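Putative sensory box/GGDEF family protein (PDB 3LID) probably makes cyclic di-GMP from GTP through its GGDEF domain, under control of the extracellular sensor domain of PDC (Cache) fold described here. Local coordinates at residues 146-151 and 208-213; 191-196 and 200-205; 78-83 and 136-141. All coordinates share one frame; numbering follows the deposited sequence.

Overall arrangement
The sensor domain has two antiparallel sheets, as in tandem PDC folds, packed along the long helix 9-45. Interaction 3 comes first along the chain and lies in the N-terminal sheet, between strands 79-86 and 131-140. Interaction 1 opens later, on strand 150-160 of the same sheet, and reaches the loop after strand 200-202. Interaction 2, the hairpin of strands 189-195 and 200-202 in the second sheet, is nested inside the loop that interaction 1 closes. Centres of interactions 1 and 2 are about 11 Å apart and those of 1 and 3 about 13 Å. Interaction 1 thus bridges the two halves, while interactions 2 and 3 do not touch.

Interaction 1. Residues 146-151 and 208-213; sequences YPLSPS and RLYGDI. With EDO (1,2-ethanediol), chain H.
The backbones stay well apart, with Pro150 and Tyr210 the nearest residues at 9.0 Å between CA atoms, and the side chain of Tyr210 spans the gap. Its ring meets two residues of 146-151. Leu148 and Tyr210 run antiparallel alongside one another, with Leu148 CD1 3.6 Å from Tyr210 CD2. Pro150 crosses the tyrosine at about a right angle and sets its CG 3.4 Å from Tyr210 OH. Both approach the ring obliquely. One ring face is covered from within its own segment by Leu209 CB, over the ring centre. Tyr210 CG lies beside its backbone N, with chi1 (-34°) displaced from the staggered value, and the ring points across to 146-151. The phenol OH shares a water with the carbonyl of Leu148: the water is 2.7 Å from Tyr210 OH, in the ring plane, and donates to Leu148 O at 3.2 Å. At the CD1 edge lies a 1,2-ethanediol, probably from the crystallisation liquor. Its O1 donates to Asp212 OD1 at 2.8 Å, and Asp212 OD2 forms a salt bridge with Lys195. Leu148 and Pro150 also pack on Leu137 of strand 131-140. The contact is therefore mostly apolar, without a direct hydrogen bond between the two segments. A water meets the polar end of the buried tyrosine, and the ring joins the N-terminal sheet to a loop of the second half.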
loop_
_atom_site.group_PDB
_atom_site.type_symbol
_atom_site.label_atom_id
_atom_site.label_comp_id
_atom_site.label_asym_id
_atom_site.label_seq_id
_atom_site.Cartn_x
_atom_site.Cartn_y
_atom_site.Cartn_z
ATOM N N TYR A 146 3.554 16.199 -1.172
ATOM C CA TYR A 146 2.891 16.310 0.152
ATOM C C TYR A 146 1.450 16.631 -0.073
ATOM O O TYR A 146 1.129 17.456 -0.969
ATOM C CB TYR A 146 3.524 17.463 0.955
ATOM C CG TYR A 146 4.929 17.205 1.402
ATOM C CD1 TYR A 146 5.172 16.619 2.660
ATOM C CD2 TYR A 146 6.025 17.500 0.591
ATOM C CE1 TYR A 146 6.467 16.377 3.115
ATOM C CE2 TYR A 146 7.339 17.269 1.049
ATOM C CZ TYR A 146 7.539 16.651 2.320
ATOM O OH TYR A 146 8.833 16.463 2.731
ATOM N N PRO A 147 0.552 16.107 0.778
ATOM C CA PRO A 147 0.932 15.223 1.909
ATOM C C PRO A 147 1.572 13.952 1.377
ATOM O O PRO A 147 1.229 13.442 0.279
ATOM C CB PRO A 147 -0.410 14.825 2.579
ATOM C CG PRO A 147 -1.546 15.612 1.858
ATOM C CD PRO A 147 -0.918 16.332 0.632
ATOM N N LEU A 148 2.416 13.377 2.229
ATOM C CA LEU A 148 3.228 12.243 1.823
ATOM C C LEU A 148 2.354 11.114 1.402
ATOM O O LEU A 148 1.335 10.819 2.036
ATOM C CB LEU A 148 4.136 11.791 2.956
ATOM C CG LEU A 148 5.103 12.899 3.350
ATOM C CD1 LEU A 148 6.015 12.371 4.526
ATOM C CD2 LEU A 148 6.051 13.244 2.226
ATOM N N SER A 149 2.799 10.455 0.355
ATOM C CA SER A 149 1.979 9.483 -0.379
ATOM C C SER A 149 2.689 8.163 -0.685
ATOM O O SER A 149 3.316 8.007 -1.765
ATOM C CB SER A 149 1.491 10.190 -1.666
ATOM O OG SER A 149 0.806 9.297 -2.535
ATOM N N PRO A 150 2.647 7.182 0.265
ATOM C CA PRO A 150 3.320 5.909 0.052
ATOM C C PRO A 150 2.543 5.057 -0.997
ATOM O O PRO A 150 1.287 4.887 -0.865
ATOM C CB PRO A 150 3.321 5.207 1.465
ATOM C CG PRO A 150 2.075 5.830 2.142
ATOM C CD PRO A 150 1.926 7.283 1.544
ATOM N N SER A 151 3.248 4.644 -2.044
ATOM C CA SER A 151 2.607 3.921 -3.176
ATOM C C SER A 151 3.354 2.659 -3.441
ATOM O O SER A 151 4.583 2.617 -3.342
ATOM C CB SER A 151 2.700 4.693 -4.543
ATOM O OG SER A 151 1.824 5.749 -4.651
ATOM N N ARG A 208 4.798 8.922 13.715
ATOM C CA ARG A 208 5.874 7.941 13.644
ATOM C C ARG A 208 6.131 7.420 12.236
ATOM O O ARG A 208 6.965 6.546 12.053
ATOM C CB ARG A 208 5.587 6.766 14.592
ATOM C CG ARG A 208 4.388 5.955 14.214
ATOM C CD ARG A 208 4.214 4.739 15.213
ATOM N NE ARG A 208 4.213 5.207 16.594
ATOM C CZ ARG A 208 4.083 4.420 17.675
ATOM N NH1 ARG A 208 4.085 4.949 18.885
ATOM N NH2 ARG A 208 3.895 3.114 17.563
ATOM N N LEU A 209 5.461 7.994 11.236
ATOM C CA LEU A 209 5.623 7.396 9.864
ATOM C C LEU A 209 6.885 7.781 9.138
ATOM O O LEU A 209 7.276 8.979 9.153
ATOM C CB LEU A 209 4.411 7.735 8.978
ATOM C CG LEU A 209 3.094 7.364 9.586
ATOM C CD1 LEU A 209 1.900 7.676 8.657
ATOM C CD2 LEU A 209 3.120 5.834 9.924
ATOM N N TYR A 210 7.480 6.832 8.388
ATOM C CA TYR A 210 8.482 7.104 7.351
ATOM C C TYR A 210 9.760 7.697 7.938
ATOM O O TYR A 210 10.395 8.617 7.338
ATOM C CB TYR A 210 7.973 8.086 6.267
ATOM C CG TYR A 210 6.520 7.967 5.963
ATOM C CD1 TYR A 210 5.972 6.739 5.527
ATOM C CD2 TYR A 210 5.675 9.088 5.989
ATOM C CE1 TYR A 210 4.603 6.660 5.218
ATOM C CE2 TYR A 210 4.323 9.009 5.687
ATOM C CZ TYR A 210 3.802 7.797 5.260
ATOM O OH TYR A 210 2.491 7.650 4.967
ATOM N N GLY A 211 10.217 7.039 9.010
ATOM C CA GLY A 211 11.463 7.473 9.674
ATOM C C GLY A 211 12.680 7.229 8.841
ATOM O O GLY A 211 13.769 7.677 9.227
ATOM N N ASP A 212 12.580 6.481 7.751
ATOM C CA ASP A 212 13.696 6.241 6.864
ATOM C C ASP A 212 13.841 7.444 5.908
ATOM O O ASP A 212 14.842 7.596 5.232
ATOM C CB ASP A 212 13.617 4.899 6.084
ATOM C CG ASP A 212 12.182 4.589 5.545
ATOM O OD1 ASP A 212 11.221 5.310 5.916
ATOM O OD2 ASP A 212 12.104 3.626 4.796
ATOM N N ILE A 213 12.815 8.255 5.888
ATOM C CA ILE A 213 12.786 9.452 4.972
ATOM C C ILE A 213 12.813 10.761 5.720
ATOM O O ILE A 213 13.453 11.679 5.239
ATOM C CB ILE A 213 11.494 9.456 4.124
ATOM C CG1 ILE A 213 11.345 8.128 3.370
ATOM C CG2 ILE A 213 11.542 10.629 3.057
ATOM C CD1 ILE A 213 12.476 7.645 2.511
HETATM C C1 EDO H . 8.723 5.446 3.252
HETATM O O1 EDO H . 8.823 4.772 4.569
HETATM C C2 EDO H . 7.680 4.712 2.431
HETATM O O2 EDO H . 8.198 3.423 2.070
HETATM O O HOH W 1 1.183 9.961 5.090
#

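Interaction 2. Residues 191-196 and 200-205; sequences IELVKH and YIASPD. With EDO (1,2-ethanediol), chain H.
Leu193, Glu192 and Tyr200 have the most surface buried in this antiparallel pairing. Leu193 bonds to 200-205 through both its N and its O: its N donates to Ala202 O at 3.0 Å, and its O accepts from Ile201 N at 2.9 Å, nearly straight at 164°. A weak third bond runs from Ala202 N to the same oxygen. Ile201 and Ala202 thus both face Leu193. The leucine side chain packs on Ala202, with Leu193 CG 3.8 Å from Ala202 CB, and its CB touches Ile201 CG1.

Glu192 runs extended beyond CG, and its carboxylate ends beside Ser203 and the Tyr200 ring. Ser203 OG donates to the anti lone pair of Glu192 OE2 at 2.6 Å. The same oxygen forms a salt bridge with Arg208, so two donors grip it, which would favour the charged form. Glu192 OE1 takes a bond from a water, which in turn accepts from Tyr200 OH at 2.6 Å. The carboxylate and ring planes are 50° apart.

Tyr200 lies alongside Val194 and points the same way. Val194 CG2 sits over one ring face, 3.8 Å from the ring centroid and 18° off the normal, a CH-pi contact. Arg208 makes a cation-pi contact from the opposite face, so the ring is sandwiched. Further along the strand, Lys195 crosses Ile201 at about a right angle, with Lys195 CD 3.6 Å from Ile201 CG2, and reaches Asp212 and the ethanediol with its NZ.

Backed by helix 9-45 behind Leu193, the arrangement is a beta hairpin with a classic beta bulge, in the second sheet of the PDC-type sensor domain; strand 189-195 also pairs with strand 260-268.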
loop_
_atom_site.group_PDB
_atom_site.type_symbol
_atom_site.label_atom_id
_atom_site.label_comp_id
_atom_site.label_asym_id
_atom_site.label_seq_id
_atom_site.Cartn_x
_atom_site.Cartn_y
_atom_site.Cartn_z
ATOM N N ILE A 191 -4.226 -1.572 13.526
ATOM C CA ILE A 191 -3.081 -2.344 13.097
ATOM C C ILE A 191 -2.091 -1.369 12.495
ATOM O O ILE A 191 -2.495 -0.529 11.695
ATOM C CB ILE A 191 -3.499 -3.436 12.103
ATOM C CG1 ILE A 191 -4.407 -4.437 12.807
ATOM C CG2 ILE A 191 -2.224 -4.068 11.339
ATOM C CD1 ILE A 191 -4.829 -5.551 11.980
ATOM N N GLU A 192 -0.848 -1.442 12.884
ATOM C CA GLU A 192 0.196 -0.607 12.302
ATOM C C GLU A 192 0.904 -1.467 11.265
ATOM O O GLU A 192 0.964 -2.711 11.398
ATOM C CB GLU A 192 1.213 -0.155 13.390
ATOM C CG GLU A 192 0.580 0.892 14.299
ATOM C CD GLU A 192 1.450 1.235 15.501
ATOM O OE1 GLU A 192 1.692 0.325 16.308
ATOM O OE2 GLU A 192 1.885 2.392 15.628
ATOM N N LEU A 193 1.479 -0.831 10.231
ATOM C CA LEU A 193 2.282 -1.595 9.300
ATOM C C LEU A 193 3.717 -1.152 9.433
ATOM O O LEU A 193 4.028 0.046 9.337
ATOM C CB LEU A 193 1.875 -1.253 7.802
ATOM C CG LEU A 193 0.393 -1.555 7.521
ATOM C CD1 LEU A 193 0.082 -1.084 6.014
ATOM C CD2 LEU A 193 0.174 -3.057 7.643
ATOM N N VAL A 194 4.586 -2.110 9.616
ATOM C CA VAL A 194 6.024 -1.939 9.779
ATOM C C VAL A 194 6.711 -2.653 8.722
ATOM O O VAL A 194 6.529 -3.871 8.513
ATOM C CB VAL A 194 6.469 -2.481 11.214
ATOM C CG1 VAL A 194 7.973 -2.338 11.345
ATOM C CG2 VAL A 194 5.786 -1.621 12.258
ATOM N N LYS A 195 7.617 -1.958 8.000
ATOM C CA LYS A 195 8.296 -2.602 6.909
ATOM C C LYS A 195 9.419 -3.513 7.351
ATOM O O LYS A 195 9.812 -3.520 8.525
ATOM C CB LYS A 195 8.975 -1.508 6.032
ATOM C CG LYS A 195 7.829 -0.686 5.356
ATOM C CD LYS A 195 8.534 0.165 4.225
ATOM C CE LYS A 195 9.384 1.255 4.925
ATOM N NZ LYS A 195 10.071 2.157 3.779
ATOM N N HIS A 196 9.941 -4.249 6.413
ATOM C CA HIS A 196 11.049 -5.177 6.658
ATOM C C HIS A 196 12.254 -4.455 7.274
ATOM O O HIS A 196 13.064 -5.055 8.077
ATOM C CB HIS A 196 11.412 -5.741 5.284
ATOM C CG HIS A 196 12.609 -6.616 5.274
ATOM N ND1 HIS A 196 12.686 -7.768 6.028
ATOM C CD2 HIS A 196 13.769 -6.531 4.572
ATOM C CE1 HIS A 196 13.857 -8.340 5.818
ATOM N NE2 HIS A 196 14.532 -7.618 4.939
ATOM N N TYR A 200 7.868 2.551 10.108
ATOM C CA TYR A 200 6.404 2.496 10.038
ATOM C C TYR A 200 5.865 3.146 8.782
ATOM O O TYR A 200 6.305 4.277 8.429
ATOM C CB TYR A 200 5.814 3.243 11.193
ATOM C CG TYR A 200 5.941 2.481 12.525
ATOM C CD1 TYR A 200 4.834 1.905 13.104
ATOM C CD2 TYR A 200 7.172 2.469 13.226
ATOM C CE1 TYR A 200 4.910 1.209 14.352
ATOM C CE2 TYR A 200 7.260 1.762 14.465
ATOM C CZ TYR A 200 6.131 1.193 15.003
ATOM O OH TYR A 200 6.237 0.558 16.255
ATOM N N ILE A 201 4.911 2.473 8.123
ATOM C CA ILE A 201 4.231 3.138 6.978
ATOM C C ILE A 201 2.751 3.293 7.244
ATOM O O ILE A 201 2.010 3.862 6.403
ATOM C CB ILE A 201 4.465 2.400 5.669
ATOM C CG1 ILE A 201 4.037 0.928 5.755
ATOM C CG2 ILE A 201 5.927 2.495 5.236
ATOM C CD1 ILE A 201 4.040 0.293 4.362
ATOM N N ALA A 202 2.242 2.803 8.379
ATOM C CA ALA A 202 0.897 3.141 8.751
ATOM C C ALA A 202 0.756 3.022 10.245
ATOM O O ALA A 202 1.269 2.066 10.846
ATOM C CB ALA A 202 -0.120 2.174 8.046
ATOM N N SER A 203 0.006 3.963 10.828
ATOM C CA SER A 203 -0.170 3.995 12.268
ATOM C C SER A 203 -1.287 4.977 12.633
ATOM O O SER A 203 -1.454 5.983 11.925
ATOM C CB SER A 203 1.160 4.388 12.935
ATOM O OG SER A 203 0.997 4.476 14.333
ATOM N N PRO A 204 -2.021 4.734 13.750
ATOM C CA PRO A 204 -2.957 5.787 14.189
ATOM C C PRO A 204 -2.130 6.983 14.619
ATOM O O PRO A 204 -2.624 8.118 14.615
ATOM C CB PRO A 204 -3.769 5.118 15.344
ATOM C CG PRO A 204 -2.903 3.987 15.795
ATOM C CD PRO A 204 -2.145 3.508 14.549
ATOM N N ASP A 205 -0.854 6.758 14.877
ATOM C CA ASP A 205 0.057 7.860 15.188
ATOM C C ASP A 205 0.904 8.364 13.995
ATOM O O ASP A 205 1.997 7.854 13.721
ATOM C CB ASP A 205 0.964 7.497 16.386
ATOM C CG ASP A 205 1.977 8.587 16.708
ATOM O OD1 ASP A 205 1.752 9.762 16.314
ATOM O OD2 ASP A 205 3.025 8.264 17.329
HETATM C C1 EDO H . 8.723 5.446 3.252
HETATM O O1 EDO H . 8.823 4.772 4.569
HETATM C C2 EDO H . 7.680 4.712 2.431
HETATM O O2 EDO H . 8.198 3.423 2.070
HETATM O O HOH W 2 4.008 -0.111 17.443
#

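Interaction 3. Residues 78-83 and 136-141; sequences LYKQIR and ELERDK. With PO4 (phosphate ion), chain C.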
loop_
_atom_site.group_PDB
_atom_site.type_symbol
_atom_site.label_atom_id
_atom_site.label_comp_id
_atom_site.label_asym_id
_atom_site.label_seq_id
_atom_site.Cartn_x
_atom_site.Cartn_y
_atom_site.Cartn_z
ATOM N N LEU A 78 -8.490 2.090 -4.981
ATOM C CA LEU A 78 -7.195 1.935 -4.372
ATOM C C LEU A 78 -6.020 2.398 -5.250
ATOM O O LEU A 78 -4.868 2.351 -4.790
ATOM C CB LEU A 78 -6.926 0.466 -3.936
ATOM C CG LEU A 78 -7.106 -0.594 -5.044
ATOM C CD1 LEU A 78 -5.825 -0.685 -5.744
ATOM C CD2 LEU A 78 -7.426 -2.007 -4.408
ATOM N N TYR A 79 -6.326 2.823 -6.462
ATOM C CA TYR A 79 -5.257 3.426 -7.337
ATOM C C TYR A 79 -5.270 4.935 -7.272
ATOM O O TYR A 79 -6.295 5.546 -7.562
ATOM C CB TYR A 79 -5.398 2.979 -8.798
ATOM C CG TYR A 79 -5.412 1.496 -8.931
ATOM C CD1 TYR A 79 -4.243 0.767 -8.799
ATOM C CD2 TYR A 79 -6.635 0.791 -9.130
ATOM C CE1 TYR A 79 -4.235 -0.621 -8.896
ATOM C CE2 TYR A 79 -6.622 -0.598 -9.242
ATOM C CZ TYR A 79 -5.438 -1.291 -9.060
ATOM O OH TYR A 79 -5.425 -2.666 -9.152
ATOM N N LYS A 80 -4.161 5.516 -6.819
ATOM C CA LYS A 80 -4.014 6.951 -6.764
ATOM C C LYS A 80 -3.652 7.512 -8.184
ATOM O O LYS A 80 -4.031 8.611 -8.528
ATOM C CB LYS A 80 -2.954 7.277 -5.727
ATOM C CG LYS A 80 -2.890 8.780 -5.504
ATOM C CD LYS A 80 -2.427 9.072 -4.082
ATOM C CE LYS A 80 -2.482 10.547 -3.796
ATOM N NZ LYS A 80 -1.429 11.237 -4.597
ATOM N N GLN A 81 -3.003 6.701 -8.991
ATOM C CA GLN A 81 -2.740 7.067 -10.379
ATOM C C GLN A 81 -2.721 5.844 -11.206
ATOM O O GLN A 81 -2.398 4.789 -10.722
ATOM C CB GLN A 81 -1.275 7.651 -10.529
ATOM C CG GLN A 81 -1.072 8.911 -9.696
ATOM C CD GLN A 81 0.341 9.451 -9.923
ATOM O OE1 GLN A 81 1.273 9.252 -9.101
ATOM N NE2 GLN A 81 0.518 10.075 -11.072
ATOM N N ILE A 82 -3.036 6.002 -12.504
ATOM C CA ILE A 82 -2.942 4.945 -13.481
ATOM C C ILE A 82 -2.308 5.646 -14.695
ATOM O O ILE A 82 -2.842 6.667 -15.152
ATOM C CB ILE A 82 -4.310 4.400 -13.893
ATOM C CG1 ILE A 82 -4.977 3.790 -12.615
ATOM C CG2 ILE A 82 -4.138 3.290 -15.014
ATOM C CD1 ILE A 82 -6.430 3.326 -12.938
ATOM N N ARG A 83 -1.147 5.145 -15.122
ATOM C CA ARG A 83 -0.383 5.840 -16.146
ATOM C C ARG A 83 0.131 4.902 -17.199
ATOM O O ARG A 83 0.357 3.702 -17.003
ATOM C CB ARG A 83 0.852 6.418 -15.511
ATOM C CG ARG A 83 0.510 7.655 -14.618
ATOM C CD ARG A 83 1.787 8.254 -13.945
ATOM N NE ARG A 83 2.258 7.283 -12.921
ATOM C CZ ARG A 83 3.355 7.491 -12.178
ATOM N NH1 ARG A 83 4.113 8.615 -12.364
ATOM N NH2 ARG A 83 3.687 6.617 -11.215
ATOM N N GLU A 136 7.033 3.108 -1.730
ATOM C CA GLU A 136 7.938 4.275 -1.826
ATOM C C GLU A 136 7.076 5.493 -2.035
ATOM O O GLU A 136 6.029 5.445 -2.746
ATOM C CB GLU A 136 8.828 4.078 -3.057
ATOM C CG GLU A 136 9.705 5.242 -3.370
ATOM C CD GLU A 136 10.588 4.853 -4.565
ATOM O OE1 GLU A 136 11.556 4.105 -4.378
ATOM O OE2 GLU A 136 10.325 5.277 -5.701
ATOM N N LEU A 137 7.491 6.583 -1.403
ATOM C CA LEU A 137 6.656 7.822 -1.469
ATOM C C LEU A 137 6.667 8.359 -2.909
ATOM O O LEU A 137 7.664 8.272 -3.626
ATOM C CB LEU A 137 7.303 8.889 -0.569
ATOM C CG LEU A 137 7.296 8.462 0.903
ATOM C CD1 LEU A 137 8.066 9.397 1.839
ATOM C CD2 LEU A 137 5.854 8.410 1.377
ATOM N N GLU A 138 5.550 8.934 -3.298
ATOM C CA GLU A 138 5.470 9.634 -4.615
ATOM C C GLU A 138 6.322 10.909 -4.693
ATOM O O GLU A 138 6.490 11.612 -3.676
ATOM C CB GLU A 138 4.058 9.998 -4.877
ATOM C CG GLU A 138 3.238 8.702 -5.151
ATOM C CD GLU A 138 1.770 8.951 -5.554
ATOM O OE1 GLU A 138 1.261 10.034 -5.293
ATOM O OE2 GLU A 138 1.063 8.051 -6.164
ATOM N N ARG A 139 6.826 11.172 -5.892
ATOM C CA ARG A 139 7.579 12.419 -6.115
ATOM C C ARG A 139 7.115 13.088 -7.426
ATOM O O ARG A 139 6.580 12.424 -8.332
ATOM C CB ARG A 139 9.080 12.098 -6.269
ATOM C CG ARG A 139 9.711 11.616 -4.906
ATOM C CD ARG A 139 11.232 11.269 -4.990
ATOM N NE ARG A 139 11.661 10.908 -3.620
ATOM C CZ ARG A 139 12.296 11.654 -2.728
ATOM N NH1 ARG A 139 12.681 12.924 -2.971
ATOM N NH2 ARG A 139 12.587 11.084 -1.523
ATOM N N ASP A 140 7.392 14.409 -7.498
ATOM C CA ASP A 140 7.162 15.248 -8.726
ATOM C C ASP A 140 8.507 15.917 -8.968
ATOM O O ASP A 140 8.976 16.672 -8.110
ATOM C CB ASP A 140 6.194 16.412 -8.418
ATOM C CG ASP A 140 4.822 15.998 -8.021
ATOM O OD1 ASP A 140 4.275 14.994 -8.559
ATOM O OD2 ASP A 140 4.206 16.774 -7.225
ATOM N N LYS A 141 9.098 15.675 -10.152
ATOM C CA LYS A 141 10.432 16.232 -10.512
ATOM C C LYS A 141 11.426 15.999 -9.392
ATOM O O LYS A 141 12.174 16.914 -8.956
ATOM C CB LYS A 141 10.250 17.724 -10.836
ATOM C CG LYS A 141 9.485 17.846 -12.162
ATOM C CD LYS A 141 9.127 19.296 -12.446
ATOM C CE LYS A 141 9.554 19.607 -13.834
ATOM N NZ LYS A 141 11.026 19.587 -13.639
HETATM P P PO4 C . 5.495 8.619 -8.797
HETATM O O1 PO4 C . 4.302 9.589 -8.701
HETATM O O2 PO4 C . 6.142 8.986 -10.139
HETATM O O3 PO4 C . 5.058 7.183 -8.845
HETATM O O4 PO4 C . 6.475 8.863 -7.656
#
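This contact lines a phosphate-filled pocket on the N-terminal sheet of the PDC fold, where Lys80 and Glu138 reach towards each other across two intervening strands, 150-160 and 163-173. The two backbones stay 10.1 Å apart between the CA atoms of Lys80 and Glu138, so side chains alone span the distance. Lys80 NZ donates to Glu138 OE1 at 3.0 Å in a salt bridge. The ammonium approaches on the syn side, 19° out of the carboxylate plane. The lysine chain leaves with CG opposite its backbone N and bends at its last torsion (chi4 -69°), which turns NZ to the carboxylate. Glu138 OE2 is held by Asn171 of strand 163-173, and Ser149 and Ser151 add weak bonds to the two oxygens. The buried carboxylate therefore has several donors, which would help keep it charged. Gln81 comes at Glu138 from the opposite direction, its amide plane steeply inclined to the carboxylate.

Next to this pair sits the phosphate, probably from the crystallisation liquor. Arg83 grips it with both terminal nitrogens: NH1 reaches phosphate O2 at 3.0 Å, in the guanidinium plane, and NH2 reaches O3 at 2.8 Å. NH1 also forms a salt bridge with Glu91, and NH2 bonds to Asn171. Lys113, Arg116, Tyr118, Arg153 and Asn171 complete the site. Such a basic pocket is consistent with an anion-binding site in the sensor, though no natural ligand is established here. The strand 131-140 contributes a backbone donor: Arg139 N points at phosphate O4 over 2.9 Å, with an N-H...O angle of 162°.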